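Long-range contacts in EGF family domain-containing protein (Toxoplasma gondii, PDB 4Z80), which probably takes part in host-cell invasion at the moving junction, as an AMA-family surface protein that binds a peptide of its RON2-like partner: residues F408-C413 with A421-K426; N352-V357 with P441-F446; K322-S327 with A451-I456; N368-L373 with F429-P434. One frame throughout, in Å; residues are numbered along the deposited sequence.

Contact 1 (F408-C413 with A421-K426)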
loop_
_atom_site.group_PDB
_atom_site.type_symbol
_atom_site.label_atom_id
_atom_site.label_comp_id
_atom_site.label_asym_id
_atom_site.label_seq_id
_atom_site.Cartn_x
_atom_site.Cartn_y
_atom_site.Cartn_z
ATOM N N PHE A 408 10.646 -10.297 -23.219
ATOM C CA PHE A 408 10.841 -9.326 -24.278
ATOM C C PHE A 408 12.035 -9.737 -25.116
ATOM O O PHE A 408 13.098 -10.026 -24.577
ATOM C CB PHE A 408 11.050 -7.933 -23.705
ATOM C CG PHE A 408 11.311 -6.886 -24.744
ATOM C CD1 PHE A 408 10.265 -6.345 -25.468
ATOM C CD2 PHE A 408 12.597 -6.425 -24.983
ATOM C CE1 PHE A 408 10.490 -5.377 -26.425
ATOM C CE2 PHE A 408 12.830 -5.448 -25.937
ATOM C CZ PHE A 408 11.777 -4.921 -26.657
ATOM N N VAL A 409 11.846 -9.793 -26.431
ATOM C CA VAL A 409 12.917 -10.130 -27.357
ATOM C C VAL A 409 13.154 -8.936 -28.266
ATOM O O VAL A 409 12.333 -8.628 -29.131
ATOM C CB VAL A 409 12.571 -11.384 -28.187
ATOM C CG1 VAL A 409 13.744 -11.764 -29.107
ATOM C CG2 VAL A 409 12.197 -12.548 -27.271
ATOM N N ALA A 410 14.280 -8.253 -28.067
ATOM C CA ALA A 410 14.623 -7.087 -28.869
ATOM C C ALA A 410 14.987 -7.513 -30.277
ATOM O O ALA A 410 15.584 -8.573 -30.482
ATOM C CB ALA A 410 15.772 -6.323 -28.246
ATOM N N THR A 411 14.627 -6.682 -31.245
ATOM C CA THR A 411 14.942 -6.975 -32.634
ATOM C C THR A 411 16.455 -7.099 -32.826
ATOM O O THR A 411 16.926 -8.084 -33.397
ATOM C CB THR A 411 14.369 -5.897 -33.565
ATOM O OG1 THR A 411 12.941 -5.864 -33.419
ATOM C CG2 THR A 411 14.716 -6.192 -35.022
ATOM N N ASP A 412 17.213 -6.117 -32.337
ATOM C CA ASP A 412 18.673 -6.159 -32.445
ATOM C C ASP A 412 19.368 -5.260 -31.421
ATOM O O ASP A 412 20.192 -4.413 -31.771
ATOM C CB ASP A 412 19.115 -5.771 -33.860
ATOM C CG ASP A 412 18.578 -4.419 -34.295
ATOM O OD1 ASP A 412 18.208 -3.599 -33.425
ATOM O OD2 ASP A 412 18.531 -4.175 -35.520
ATOM N N CYS A 413 19.029 -5.457 -30.153
ATOM C CA CYS A 413 19.654 -4.738 -29.051
ATOM C C CYS A 413 20.063 -5.752 -27.997
ATOM O O CYS A 413 19.281 -6.632 -27.647
ATOM C CB CYS A 413 18.692 -3.699 -28.452
ATOM S SG CYS A 413 19.169 -3.044 -26.825
ATOM N N ALA A 421 16.753 0.882 -23.298
ATOM C CA ALA A 421 15.672 1.797 -22.944
ATOM C C ALA A 421 14.800 2.203 -24.131
ATOM O O ALA A 421 13.671 2.652 -23.933
ATOM C CB ALA A 421 16.239 3.034 -22.287
ATOM N N THR A 422 15.314 2.057 -25.352
ATOM C CA THR A 422 14.579 2.502 -26.541
ATOM C C THR A 422 14.381 1.401 -27.574
ATOM O O THR A 422 13.704 1.610 -28.577
ATOM C CB THR A 422 15.291 3.681 -27.225
ATOM O OG1 THR A 422 16.647 3.319 -27.513
ATOM C CG2 THR A 422 15.264 4.915 -26.332
ATOM N N ALA A 423 14.960 0.233 -27.332
ATOM C CA ALA A 423 14.853 -0.877 -28.267
ATOM C C ALA A 423 13.409 -1.286 -28.481
ATOM O O ALA A 423 12.610 -1.249 -27.552
ATOM C CB ALA A 423 15.645 -2.063 -27.770
ATOM N N ARG A 424 13.082 -1.673 -29.710
ATOM C CA ARG A 424 11.787 -2.270 -29.984
ATOM C C ARG A 424 11.959 -3.757 -30.260
ATOM O O ARG A 424 13.048 -4.225 -30.607
ATOM C CB ARG A 424 11.094 -1.555 -31.144
ATOM C CG ARG A 424 10.761 -0.091 -30.809
ATOM C CD ARG A 424 9.414 0.357 -31.357
ATOM N NE ARG A 424 8.998 1.625 -30.752
ATOM C CZ ARG A 424 7.869 1.825 -30.075
ATOM N NH1 ARG A 424 6.979 0.851 -29.901
ATOM N NH2 ARG A 424 7.622 3.026 -29.572
ATOM N N GLY A 425 10.880 -4.503 -30.070
ATOM C CA GLY A 425 10.900 -5.933 -30.247
ATOM C C GLY A 425 9.546 -6.537 -29.947
ATOM O O GLY A 425 8.517 -5.865 -30.031
ATOM N N LYS A 426 9.564 -7.810 -29.583
ATOM C CA LYS A 426 8.355 -8.587 -29.392
ATOM C C LYS A 426 8.193 -8.995 -27.934
ATOM O O LYS A 426 9.153 -9.444 -27.310
ATOM C CB LYS A 426 8.403 -9.818 -30.288
ATOM C CG LYS A 426 7.057 -10.382 -30.654
ATOM C CD LYS A 426 7.209 -11.371 -31.796
ATOM C CE LYS A 426 5.888 -11.708 -32.442
ATOM N NZ LYS A 426 5.950 -11.431 -33.906
HETATM O O HOH W 1 15.918 -3.896 -30.869
#
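The ring of Phe408 lies against the backbone of residues 423-426 and meets it obliquely, its CZ 3.6 Å from Gly425 N and 3.9 Å from Ala423 O. With CG anti to the backbone N (chi1 178°), the ring reaches along the neighbouring strand, while Ala378 and Cys381 of helix 378-387 also touch it. Glycine suits position 425, where Gly425 CA lies 3.2 Å from Val409 O and 4.1 Å from Ala410 CA, leaving little room on that side. Ala410 and Gly425 are a non-hydrogen-bonded pair in the antiparallel sheet of what is probably a PAN-type domain, where strands 405-410 and 424-430 are neighbours. The adjacent pair, Val409 and Lys426, is hydrogen-bonded both ways, N to O at 2.9 Å each. On the other side of the Ala410-Gly425 pair, Thr411 N reaches Arg424 O at 3.0 Å, almost in a straight line (177°). Water 1 donates to the same carbonyl and accepts from Asp412 N, carrying the link round the turn. Beyond the strand end, the small methyl of Ala423 fits against CB of Cys413 (3.5 Å), whose sulfur forms a disulfide with Cys419, six residues on.

Contact 2 (N352-V357 with P441-F446)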
loop_
_atom_site.group_PDB
_atom_site.type_symbol
_atom_site.label_atom_id
_atom_site.label_comp_id
_atom_site.label_asym_id
_atom_site.label_seq_id
_atom_site.Cartn_x
_atom_site.Cartn_y
_atom_site.Cartn_z
ATOM N N ASN A 352 18.761 -10.192 -19.929
ATOM C CA ASN A 352 19.451 -11.214 -20.698
ATOM C C ASN A 352 19.001 -12.631 -20.384
ATOM O O ASN A 352 19.783 -13.566 -20.484
ATOM C CB ASN A 352 20.968 -11.088 -20.486
ATOM C CG ASN A 352 21.523 -9.781 -21.011
ATOM O OD1 ASN A 352 22.076 -8.982 -20.257
ATOM N ND2 ASN A 352 21.376 -9.552 -22.315
ATOM N N VAL A 353 17.726 -12.798 -20.031
ATOM C CA VAL A 353 17.186 -14.132 -19.823
ATOM C C VAL A 353 15.774 -14.251 -20.371
ATOM O O VAL A 353 15.098 -13.243 -20.597
ATOM C CB VAL A 353 17.189 -14.541 -18.333
ATOM C CG1 VAL A 353 18.628 -14.835 -17.860
ATOM C CG2 VAL A 353 16.529 -13.468 -17.467
ATOM N N ARG A 354 15.378 -15.503 -20.585
ATOM C CA ARG A 354 14.056 -15.881 -21.102
ATOM C C ARG A 354 13.392 -16.882 -20.148
ATOM O O ARG A 354 14.041 -17.838 -19.719
ATOM C CB ARG A 354 14.178 -16.522 -22.490
ATOM C CG ARG A 354 14.983 -15.749 -23.512
ATOM C CD ARG A 354 15.604 -16.682 -24.553
ATOM N NE ARG A 354 14.604 -17.434 -25.306
ATOM C CZ ARG A 354 14.882 -18.477 -26.084
ATOM N NH1 ARG A 354 16.132 -18.915 -26.205
ATOM N NH2 ARG A 354 13.908 -19.096 -26.736
ATOM N N TRP A 355 12.109 -16.703 -19.828
ATOM C CA TRP A 355 11.406 -17.669 -18.977
ATOM C C TRP A 355 11.326 -19.048 -19.616
ATOM O O TRP A 355 11.012 -19.165 -20.798
ATOM C CB TRP A 355 9.972 -17.211 -18.674
ATOM C CG TRP A 355 9.862 -15.889 -17.982
ATOM C CD1 TRP A 355 9.428 -14.714 -18.522
ATOM C CD2 TRP A 355 10.177 -15.609 -16.613
ATOM N NE1 TRP A 355 9.460 -13.720 -17.581
ATOM C CE2 TRP A 355 9.912 -14.242 -16.398
ATOM C CE3 TRP A 355 10.653 -16.381 -15.551
ATOM C CZ2 TRP A 355 10.125 -13.625 -15.169
ATOM C CZ3 TRP A 355 10.860 -15.773 -14.332
ATOM C CH2 TRP A 355 10.599 -14.407 -14.148
ATOM N N GLY A 356 11.562 -20.090 -18.825
ATOM C CA GLY A 356 11.438 -21.449 -19.321
ATOM C C GLY A 356 10.968 -22.450 -18.288
ATOM O O GLY A 356 10.698 -22.109 -17.131
ATOM N N VAL A 357 10.858 -23.702 -18.727
ATOM C CA VAL A 357 10.584 -24.832 -17.841
ATOM C C VAL A 357 11.665 -25.884 -18.093
ATOM O O VAL A 357 12.285 -25.892 -19.148
ATOM C CB VAL A 357 9.175 -25.427 -18.069
ATOM C CG1 VAL A 357 8.100 -24.402 -17.698
ATOM C CG2 VAL A 357 9.009 -25.904 -19.508
ATOM N N PRO A 441 21.436 -12.766 -25.292
ATOM C CA PRO A 441 21.854 -11.364 -25.323
ATOM C C PRO A 441 20.719 -10.376 -25.586
ATOM O O PRO A 441 20.831 -9.236 -25.160
ATOM C CB PRO A 441 22.870 -11.325 -26.468
ATOM C CG PRO A 441 22.578 -12.520 -27.302
ATOM C CD PRO A 441 22.064 -13.562 -26.363
ATOM N N THR A 442 19.648 -10.799 -26.252
ATOM C CA THR A 442 18.676 -9.838 -26.757
ATOM C C THR A 442 17.333 -9.879 -26.034
ATOM O O THR A 442 16.343 -9.369 -26.553
ATOM C CB THR A 442 18.440 -10.047 -28.266
ATOM O OG1 THR A 442 18.035 -11.399 -28.509
ATOM C CG2 THR A 442 19.724 -9.755 -29.041
ATOM N N THR A 443 17.305 -10.432 -24.824
ATOM C CA THR A 443 16.042 -10.582 -24.108
ATOM C C THR A 443 16.046 -9.976 -22.704
ATOM O O THR A 443 17.090 -9.665 -22.133
ATOM C CB THR A 443 15.648 -12.058 -23.999
ATOM O OG1 THR A 443 16.561 -12.740 -23.132
ATOM C CG2 THR A 443 15.659 -12.708 -25.368
ATOM N N MET A 444 14.841 -9.817 -22.164
ATOM C CA MET A 444 14.626 -9.317 -20.809
ATOM C C MET A 444 13.350 -9.949 -20.301
ATOM O O MET A 444 12.390 -10.081 -21.064
ATOM C CB MET A 444 14.521 -7.789 -20.780
ATOM C CG MET A 444 14.322 -7.191 -19.383
ATOM S SD MET A 444 14.493 -5.411 -19.373
ATOM C CE MET A 444 16.244 -5.230 -19.731
ATOM N N ALA A 445 13.342 -10.338 -19.030
ATOM C CA ALA A 445 12.203 -11.021 -18.429
ATOM C C ALA A 445 11.532 -10.139 -17.385
ATOM O O ALA A 445 12.196 -9.574 -16.514
ATOM C CB ALA A 445 12.640 -12.337 -17.809
ATOM N N PHE A 446 10.204 -10.046 -17.482
ATOM C CA PHE A 446 9.366 -9.280 -16.566
ATOM C C PHE A 446 8.368 -10.168 -15.842
ATOM O O PHE A 446 7.947 -11.200 -16.378
ATOM C CB PHE A 446 8.565 -8.206 -17.316
ATOM C CG PHE A 446 9.393 -7.126 -17.960
ATOM C CD1 PHE A 446 9.929 -7.307 -19.227
ATOM C CD2 PHE A 446 9.599 -5.911 -17.323
ATOM C CE1 PHE A 446 10.680 -6.305 -19.831
ATOM C CE2 PHE A 446 10.344 -4.901 -17.930
ATOM C CZ PHE A 446 10.886 -5.103 -19.182
#
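Ala445 sets its methyl over one face of the Trp355 indole, CB lying 3.8 Å from the centroid of the five-membered ring and 29° off its normal, a CH-pi contact to which the short side chain of alanine is suited, letting the indole lie close to strand 443-447. The same methyl also touches Val353 CG2 at 4.1 Å. At the edge of the indole, near its plane, NE1 gives a weak hydrogen bond to Phe446 O (3.2 Å); Ala406 O is a second weak acceptor, so this buried N-H is shared between two carbonyls. Rings of Trp405 and Phe19 meet the indole edge-to-face. Strands 353-359 and 443-447 are not neighbours in one sheet: the first is central to a three-stranded antiparallel sheet, the second an outer strand of the four-stranded one, and the chain turns a corner at Pro441 and Thr442 to pass from strand 436-440 to strand 443-447. Asn352, also at a corner, gives its backbone N to Thr443 O (2.8 Å). Thr443 places OG1 between its own backbone N and carbonyl carbon (chi1 68°), from where it makes a weak bond to Val353 O at 3.0 Å, while its CG2 packs at 3.6 Å on Arg354 CG. The guanidinium of Arg354 lies further on, in a salt bridge from NH1 to Glu468.

Contact 3 (K322-S327 with A451-I456)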
loop_
_atom_site.group_PDB
_atom_site.type_symbol
_atom_site.label_atom_id
_atom_site.label_comp_id
_atom_site.label_asym_id
_atom_site.label_seq_id
_atom_site.Cartn_x
_atom_site.Cartn_y
_atom_site.Cartn_z
ATOM N N LYS A 322 2.241 1.752 -13.974
ATOM C CA LYS A 322 3.690 1.654 -13.835
ATOM C C LYS A 322 4.353 2.373 -14.987
ATOM O O LYS A 322 3.906 2.263 -16.124
ATOM C CB LYS A 322 4.156 0.203 -13.830
ATOM C CG LYS A 322 3.586 -0.631 -12.713
ATOM C CD LYS A 322 4.222 -2.010 -12.627
ATOM C CE LYS A 322 3.631 -2.796 -11.499
ATOM N NZ LYS A 322 4.272 -4.131 -11.356
ATOM N N THR A 323 5.440 3.082 -14.696
ATOM C CA THR A 323 6.262 3.706 -15.727
ATOM C C THR A 323 7.710 3.485 -15.341
ATOM O O THR A 323 7.992 3.120 -14.203
ATOM C CB THR A 323 5.998 5.211 -15.860
ATOM O OG1 THR A 323 6.340 5.858 -14.629
ATOM C CG2 THR A 323 4.550 5.467 -16.192
ATOM N N ALA A 324 8.637 3.711 -16.268
ATOM C CA ALA A 324 10.039 3.592 -15.912
ATOM C C ALA A 324 10.334 4.472 -14.696
ATOM O O ALA A 324 11.013 4.050 -13.754
ATOM C CB ALA A 324 10.926 3.973 -17.077
ATOM N N ALA A 325 9.793 5.685 -14.707
ATOM C CA ALA A 325 10.062 6.658 -13.653
ATOM C C ALA A 325 9.445 6.280 -12.300
ATOM O O ALA A 325 9.893 6.767 -11.267
ATOM C CB ALA A 325 9.571 8.028 -14.076
ATOM N N SER A 326 8.428 5.421 -12.289
ATOM C CA SER A 326 7.811 5.020 -11.022
ATOM C C SER A 326 8.532 3.837 -10.358
ATOM O O SER A 326 8.050 3.312 -9.366
ATOM C CB SER A 326 6.324 4.677 -11.233
ATOM O OG SER A 326 6.133 3.427 -11.860
ATOM N N SER A 327 9.689 3.437 -10.883
ATOM C CA SER A 327 10.330 2.204 -10.437
ATOM C C SER A 327 10.917 2.252 -9.033
ATOM O O SER A 327 11.350 1.223 -8.520
ATOM C CB SER A 327 11.426 1.797 -11.410
ATOM O OG SER A 327 10.883 1.515 -12.687
ATOM N N ALA A 451 9.017 -3.818 -11.400
ATOM C CA ALA A 451 9.117 -2.497 -12.012
ATOM C C ALA A 451 9.353 -2.665 -13.524
ATOM O O ALA A 451 9.768 -3.740 -13.978
ATOM C CB ALA A 451 10.225 -1.684 -11.370
ATOM N N VAL A 452 9.092 -1.613 -14.298
ATOM C CA VAL A 452 9.123 -1.732 -15.759
ATOM C C VAL A 452 10.231 -0.948 -16.455
ATOM O O VAL A 452 10.232 -0.858 -17.671
ATOM C CB VAL A 452 7.767 -1.306 -16.390
ATOM C CG1 VAL A 452 6.636 -2.144 -15.820
ATOM C CG2 VAL A 452 7.479 0.177 -16.191
ATOM N N ASP A 453 11.184 -0.402 -15.700
ATOM C CA ASP A 453 12.324 0.294 -16.297
ATOM C C ASP A 453 13.383 -0.710 -16.751
ATOM O O ASP A 453 14.024 -1.345 -15.925
ATOM C CB ASP A 453 12.926 1.276 -15.294
ATOM C CG ASP A 453 13.991 2.175 -15.910
ATOM O OD1 ASP A 453 14.373 1.971 -17.087
ATOM O OD2 ASP A 453 14.447 3.094 -15.202
ATOM N N PRO A 454 13.577 -0.865 -18.071
ATOM C CA PRO A 454 14.585 -1.843 -18.485
ATOM C C PRO A 454 16.005 -1.442 -18.081
ATOM O O PRO A 454 16.873 -2.314 -18.010
ATOM C CB PRO A 454 14.432 -1.874 -20.014
ATOM C CG PRO A 454 13.808 -0.584 -20.367
ATOM C CD PRO A 454 12.911 -0.227 -19.224
ATOM N N SER A 455 16.231 -0.163 -17.791
ATOM C CA SER A 455 17.586 0.314 -17.523
ATOM C C SER A 455 18.083 -0.073 -16.130
ATOM O O SER A 455 19.278 0.048 -15.843
ATOM C CB SER A 455 17.667 1.834 -17.699
ATOM O OG SER A 455 17.049 2.531 -16.630
ATOM N N ILE A 456 17.187 -0.546 -15.265
ATOM C CA ILE A 456 17.597 -1.012 -13.936
ATOM C C ILE A 456 17.683 -2.535 -13.858
ATOM O O ILE A 456 17.938 -3.093 -12.788
ATOM C CB ILE A 456 16.644 -0.520 -12.815
ATOM C CG1 ILE A 456 15.258 -1.179 -12.903
ATOM C CG2 ILE A 456 16.539 1.010 -12.865
ATOM C CD1 ILE A 456 14.333 -0.798 -11.763
HETATM O O HOH W 2 8.069 0.801 -12.702
#
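A single water does the polar work between Ser327 and Val452, since the two segments make no direct hydrogen bond with each other. Water 2 accepts from Val452 N at 3.1 Å and donates to Ser327 OG (2.9 Å) and Thr323 O (2.8 Å), so a backbone N-H and two oxygens are served together. Ser327 OG in turn donates to Ala324 O, which also receives Ser327 N from the same face of its carbonyl plane; the N-H bond closes the backbone turn, and the OG bond helps set the rotation of the hydroxyl. Small residues allow the close approach: Ser327 OG stands 3.3 Å from Asp453 CB, and Ala324 CB lies 3.7 Å from Asp453 CG. This turn belongs to the loop between strands 318-321 and 329-332, and residues 451-456 follow strand 443-447, so the contact ties this trailing piece to a loop far earlier in the chain. Within 451-456, Asp453 forms an Asx turn, OD1 taking both N and OG of Ser455 from above one face of its carboxylate, just ahead of the 3-10 segment 454-456. Val452 branches at CB, and CG2 sits 3.4 Å from Thr323 C while CG1 touches Lys322 CB at 4.0 Å. The extended Lys322 runs obliquely past this valine, and its NZ bonds to Asn97 and to the carbonyls of Ser448 and Ser450.

Contact 4 (N368-L373 with F429-P434)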
loop_
_atom_site.group_PDB
_atom_site.type_symbol
_atom_site.label_atom_id
_atom_site.label_comp_id
_atom_site.label_asym_id
_atom_site.label_seq_id
_atom_site.Cartn_x
_atom_site.Cartn_y
_atom_site.Cartn_z
ATOM N N ASN A 368 5.553 -21.827 -23.336
ATOM C CA ASN A 368 4.677 -21.637 -24.483
ATOM C C ASN A 368 3.867 -20.360 -24.328
ATOM O O ASN A 368 3.056 -20.247 -23.405
ATOM C CB ASN A 368 3.739 -22.832 -24.647
ATOM C CG ASN A 368 4.476 -24.118 -24.982
ATOM O OD1 ASN A 368 5.437 -24.113 -25.748
ATOM N ND2 ASN A 368 4.021 -25.227 -24.407
ATOM N N ALA A 369 4.079 -19.415 -25.240
ATOM C CA ALA A 369 3.406 -18.126 -25.180
ATOM C C ALA A 369 1.906 -18.301 -25.334
ATOM O O ALA A 369 1.444 -19.086 -26.161
ATOM C CB ALA A 369 3.942 -17.186 -26.257
ATOM N N ARG A 370 1.160 -17.578 -24.513
ATOM C CA ARG A 370 -0.284 -17.457 -24.664
ATOM C C ARG A 370 -0.621 -16.422 -25.723
ATOM O O ARG A 370 -1.645 -16.515 -26.411
ATOM C CB ARG A 370 -0.929 -17.040 -23.343
ATOM C CG ARG A 370 -0.708 -17.999 -22.182
ATOM C CD ARG A 370 -1.378 -19.346 -22.386
ATOM N NE ARG A 370 -2.780 -19.200 -22.778
ATOM C CZ ARG A 370 -3.781 -18.934 -21.940
ATOM N NH1 ARG A 370 -3.557 -18.781 -20.641
ATOM N NH2 ARG A 370 -5.020 -18.819 -22.408
ATOM N N ALA A 371 0.233 -15.415 -25.827
ATOM C CA ALA A 371 -0.024 -14.257 -26.653
ATOM C C ALA A 371 1.267 -13.501 -26.907
ATOM O O ALA A 371 2.256 -13.689 -26.186
ATOM C CB ALA A 371 -1.046 -13.340 -25.993
ATOM N N SER A 372 1.262 -12.644 -27.920
ATOM C CA SER A 372 2.405 -11.774 -28.168
ATOM C C SER A 372 1.975 -10.394 -28.637
ATOM O O SER A 372 0.861 -10.205 -29.136
ATOM C CB SER A 372 3.364 -12.401 -29.190
ATOM O OG SER A 372 2.833 -12.367 -30.506
ATOM N N LEU A 373 2.875 -9.433 -28.453
ATOM C CA LEU A 373 2.676 -8.054 -28.867
ATOM C C LEU A 373 3.903 -7.664 -29.676
ATOM O O LEU A 373 5.029 -7.820 -29.197
ATOM C CB LEU A 373 2.486 -7.135 -27.651
ATOM C CG LEU A 373 2.208 -5.655 -27.889
ATOM C CD1 LEU A 373 0.826 -5.463 -28.485
ATOM C CD2 LEU A 373 2.324 -4.895 -26.579
ATOM N N PHE A 429 3.806 -13.279 -23.793
ATOM C CA PHE A 429 3.105 -13.361 -22.515
ATOM C C PHE A 429 2.810 -14.804 -22.130
ATOM O O PHE A 429 2.406 -15.616 -22.973
ATOM C CB PHE A 429 1.790 -12.568 -22.572
ATOM C CG PHE A 429 1.955 -11.109 -22.869
ATOM C CD1 PHE A 429 2.379 -10.232 -21.888
ATOM C CD2 PHE A 429 1.640 -10.600 -24.117
ATOM C CE1 PHE A 429 2.515 -8.882 -22.151
ATOM C CE2 PHE A 429 1.779 -9.252 -24.389
ATOM C CZ PHE A 429 2.220 -8.389 -23.401
ATOM N N TYR A 430 2.988 -15.116 -20.846
ATOM C CA TYR A 430 2.830 -16.469 -20.335
ATOM C C TYR A 430 1.910 -16.550 -19.129
ATOM O O TYR A 430 1.879 -15.628 -18.302
ATOM C CB TYR A 430 4.190 -17.033 -19.934
ATOM C CG TYR A 430 5.252 -16.937 -21.000
ATOM C CD1 TYR A 430 5.247 -17.783 -22.099
ATOM C CD2 TYR A 430 6.287 -16.012 -20.890
ATOM C CE1 TYR A 430 6.230 -17.700 -23.060
ATOM C CE2 TYR A 430 7.266 -15.916 -21.847
ATOM C CZ TYR A 430 7.239 -16.763 -22.927
ATOM O OH TYR A 430 8.227 -16.661 -23.872
ATOM N N SER A 431 1.215 -17.683 -19.005
ATOM C CA SER A 431 0.448 -18.001 -17.805
ATOM C C SER A 431 0.959 -19.270 -17.112
ATOM O O SER A 431 0.331 -19.759 -16.171
ATOM C CB SER A 431 -1.036 -18.156 -18.142
ATOM O OG SER A 431 -1.241 -19.241 -19.026
ATOM N N THR A 432 2.107 -19.770 -17.574
ATOM C CA THR A 432 2.759 -20.963 -17.031
ATOM C C THR A 432 3.769 -20.570 -15.960
ATOM O O THR A 432 4.509 -19.613 -16.151
ATOM C CB THR A 432 3.499 -21.748 -18.128
ATOM O OG1 THR A 432 2.586 -22.111 -19.176
ATOM C CG2 THR A 432 4.148 -23.011 -17.558
ATOM N N VAL A 433 3.803 -21.309 -14.854
ATOM C CA VAL A 433 4.770 -21.055 -13.788
ATOM C C VAL A 433 6.169 -21.449 -14.263
ATOM O O VAL A 433 6.383 -22.592 -14.669
ATOM C CB VAL A 433 4.403 -21.833 -12.517
ATOM C CG1 VAL A 433 5.498 -21.726 -11.453
ATOM C CG2 VAL A 433 3.089 -21.329 -11.964
ATOM N N PRO A 434 7.135 -20.514 -14.199
ATOM C CA PRO A 434 8.478 -20.828 -14.705
ATOM C C PRO A 434 9.328 -21.664 -13.743
ATOM O O PRO A 434 9.156 -21.579 -12.526
ATOM C CB PRO A 434 9.099 -19.448 -14.905
ATOM C CG PRO A 434 8.464 -18.605 -13.853
ATOM C CD PRO A 434 7.031 -19.110 -13.754
HETATM O O HOH W 3 2.169 -19.825 -20.798
HETATM O O HOH W 4 4.254 -23.122 -21.150
#
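Phe429 supplies the apolar centre: Leu373 CB lies at the edge of its ring, near the plane and 4.0 Å from CE2, and Ala371 CB is 4.3 Å from CD2. Tyr403 and Ala406 also touch the phenyl ring. Next along the chain, Tyr430 turns an edge to the other segment, with CE1 3.5 Å from Ala369 N and CD1 close to Asn368 O, while its hydroxyl bonds to a glycerol, probably from the crystallisation liquor. The backbone here forms a classic beta bulge between the outer strand and strand 424-430: Arg370 and Ala371 both face Phe429, with Arg370 N bonding to Phe429 O (2.8 Å) and Phe429 N to Ala371 O (2.9 Å, 178°). Arg370 CB points toward the other segment, and bends at chi2 (-66°) and chi3 (-50°) fold the side chain until NH1 gives a hydrogen bond to Ser431 OG at 2.9 Å, the hydroxyl lying near the guanidinium plane. Past the bulge two waters bridge the segments. Water 3 donates to Asn368 O and accepts from Ser431 N; water 4 accepts from Asn368 N, and both share Thr432 OG1 at 2.8 Å.

In the fold
Contacts 1, 2 and 4 all reach one antiparallel sheet, ordered 371-377, 424-430, 405-410, 443-447. Contacts 1 and 4 use strand 424-430, each with a different neighbour, and their centres are 18 Å apart. Contact 2 adjoins contact 1 (centres 12 Å apart) through probable hydrogen bonds of 2.8 Å from Phe408 N to Met444 O and from Ala410 N to Thr442 O. It meets contact 4 where Trp355 packs on Pro434. Contact 3, its centre 17 Å from that of contact 2, touches it through Met444 and Phe446 and touches contact 1 where Pro454 packs on Ala421, but stays about 10 Å from contact 4 at the nearest atoms. The bound peptide touches none of the eight segments.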